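Local coordinates for protein thioesterase PA1618 (Pseudomonas aeruginosa, PDB 4QD8) that probably hydrolyses acyl-CoA thioesters, possibly including 1,4-dihydroxy-2-naphthoyl-CoA, as a hotdog-fold enzyme of the PaaI thioesterase family, at residues Y81-E86 and T134-P139. Sequence-based numbering, arbitrary orientation.
Sequences YCVGLE and TMAVVP
Tyr81 lays one face of its ring over Val138, whose CB sits 4.0 Å from the ring centroid in a CH-pi contact offset toward the rim. The CG of Tyr81 lies between its backbone N and carbonyl carbon (chi1 68°), which swings the phenol over the neighbouring strand; CE1 and OH then meet Val138 CG1. On the face of the sheet that carries Tyr81 and Val138, Val83 CG2 touches both Ala136 CB and Val138 CG2, each at 4.1 Å. Beneath these side chains the antiparallel backbones are joined by pairs of backbone hydrogen bonds, Tyr81 with Val138 and Val83 with Ala136.

On the face turned to helix 56-72, Met135 bends at chi2 and chi3 so that its tail folds across the partner strand: CE comes to 3.3 Å from Val83 C, and SD lies against Gly84 CA.

Beyond Gly84 the regular pairing slips by one residue. Thr134 O accepts both Leu85 N at 2.7 Å and Glu86 N at 3.1 Å, the first in the carbonyl plane and the second tilted 16° from it. Leu85, with psi at -47°, turns its CB toward Thr134 O. Pairing resumes as Thr134 N donates to Glu86 O, while a water bridges Glu86 OE1 and Thr134 OG1; that hydroxyl also bonds Asn90 of the fourth subunit, and Glu86 lies where the sheet continues into a strand of the second. Two neighbouring residues facing one across a ladder define a classic beta bulge, set here in the antiparallel sheet that wraps the long helix of a hotdog fold.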
loop_
_atom_site.group_PDB
_atom_site.type_symbol
_atom_site.label_atom_id
_atom_site.label_comp_id
_atom_site.label_asym_id
_atom_site.label_seq_id
_atom_site.Cartn_x
_atom_site.Cartn_y
_atom_site.Cartn_z
ATOM N N TYR A 81 -17.539 16.561 -2.448
ATOM C CA TYR A 81 -16.864 16.352 -1.185
ATOM C C TYR A 81 -15.859 15.236 -1.395
ATOM O O TYR A 81 -15.894 14.548 -2.413
ATOM C CB TYR A 81 -17.841 16.035 -0.058
ATOM C CG TYR A 81 -18.533 14.709 -0.193
ATOM C CD1 TYR A 81 -19.565 14.537 -1.099
ATOM C CD2 TYR A 81 -18.171 13.637 0.604
ATOM C CE1 TYR A 81 -20.207 13.332 -1.222
ATOM C CE2 TYR A 81 -18.807 12.430 0.491
ATOM C CZ TYR A 81 -19.825 12.281 -0.424
ATOM O OH TYR A 81 -20.467 11.075 -0.544
ATOM N N CYS A 82 -14.947 15.085 -0.448
ATOM C CA CYS A 82 -13.847 14.147 -0.618
ATOM C C CYS A 82 -13.837 13.142 0.511
ATOM O O CYS A 82 -14.045 13.504 1.666
ATOM C CB CYS A 82 -12.525 14.895 -0.644
ATOM S SG CYS A 82 -12.433 16.054 -2.027
ATOM N N VAL A 83 -13.601 11.881 0.172
ATOM C CA VAL A 83 -13.457 10.846 1.196
ATOM C C VAL A 83 -12.200 10.020 0.936
ATOM O O VAL A 83 -11.764 9.879 -0.204
ATOM C CB VAL A 83 -14.685 9.927 1.249
ATOM C CG1 VAL A 83 -15.933 10.730 1.614
ATOM C CG2 VAL A 83 -14.894 9.223 -0.077
ATOM N N GLY A 84 -11.605 9.485 1.993
ATOM C CA GLY A 84 -10.460 8.605 1.820
ATOM C C GLY A 84 -10.824 7.387 0.995
ATOM O O GLY A 84 -11.861 6.755 1.219
ATOM N N LEU A 85 -9.955 7.023 0.055
ATOM C CA LEU A 85 -10.175 5.839 -0.762
ATOM C C LEU A 85 -9.137 4.754 -0.471
ATOM O O LEU A 85 -9.480 3.588 -0.304
ATOM C CB LEU A 85 -10.164 6.213 -2.248
ATOM C CG LEU A 85 -10.441 5.107 -3.265
ATOM C CD1 LEU A 85 -11.886 4.667 -3.153
ATOM C CD2 LEU A 85 -10.131 5.585 -4.685
ATOM N N GLU A 86 -7.871 5.142 -0.433
ATOM C CA GLU A 86 -6.806 4.193 -0.110
ATOM C C GLU A 86 -5.744 4.913 0.682
ATOM O O GLU A 86 -5.434 6.067 0.414
ATOM C CB GLU A 86 -6.193 3.618 -1.395
ATOM C CG GLU A 86 -5.654 2.180 -1.243
ATOM C CD GLU A 86 -4.245 2.117 -0.718
ATOM O OE1 GLU A 86 -3.555 3.161 -0.697
ATOM O OE2 GLU A 86 -3.819 1.000 -0.339
ATOM N N THR A 134 -4.801 8.351 -1.074
ATOM C CA THR A 134 -5.676 8.559 -2.240
ATOM C C THR A 134 -7.081 8.934 -1.771
ATOM O O THR A 134 -7.727 8.167 -1.058
ATOM C CB THR A 134 -5.751 7.298 -3.082
ATOM O OG1 THR A 134 -4.420 6.899 -3.423
ATOM C CG2 THR A 134 -6.568 7.533 -4.381
ATOM N N MET A 135 -7.543 10.120 -2.177
ATOM C CA MET A 135 -8.885 10.601 -1.852
ATOM C C MET A 135 -9.772 10.425 -3.068
ATOM O O MET A 135 -9.313 10.575 -4.193
ATOM C CB MET A 135 -8.834 12.096 -1.511
ATOM C CG MET A 135 -7.981 12.437 -0.296
ATOM S SD MET A 135 -8.673 11.775 1.230
ATOM C CE MET A 135 -10.225 12.678 1.334
ATOM N N ALA A 136 -11.040 10.097 -2.841
ATOM C CA ALA A 136 -12.034 10.107 -3.915
ATOM C C ALA A 136 -12.750 11.454 -3.903
ATOM O O ALA A 136 -13.075 11.989 -2.848
ATOM C CB ALA A 136 -13.027 8.995 -3.732
ATOM N N VAL A 137 -12.994 11.993 -5.090
ATOM C CA VAL A 137 -13.769 13.225 -5.228
ATOM C C VAL A 137 -15.179 12.803 -5.633
ATOM O O VAL A 137 -15.356 12.174 -6.676
ATOM C CB VAL A 137 -13.157 14.147 -6.288
ATOM C CG1 VAL A 137 -13.924 15.473 -6.342
ATOM C CG2 VAL A 137 -11.699 14.399 -5.977
ATOM N N VAL A 138 -16.162 13.126 -4.792
ATOM C CA VAL A 138 -17.525 12.603 -4.929
ATOM C C VAL A 138 -18.533 13.750 -5.045
ATOM O O VAL A 138 -18.516 14.675 -4.237
ATOM C CB VAL A 138 -17.897 11.718 -3.719
ATOM C CG1 VAL A 138 -19.231 11.025 -3.947
ATOM C CG2 VAL A 138 -16.798 10.688 -3.442
ATOM N N PRO A 139 -19.415 13.697 -6.060
ATOM C CA PRO A 139 -20.435 14.754 -6.184
ATOM C C PRO A 139 -21.438 14.722 -5.030
ATOM O O PRO A 139 -21.884 13.642 -4.661
ATOM C CB PRO A 139 -21.132 14.410 -7.506
ATOM C CG PRO A 139 -20.110 13.642 -8.289
ATOM C CD PRO A 139 -19.389 12.813 -7.239
HETATM O O HOH W 1 -2.810 5.650 -1.652
#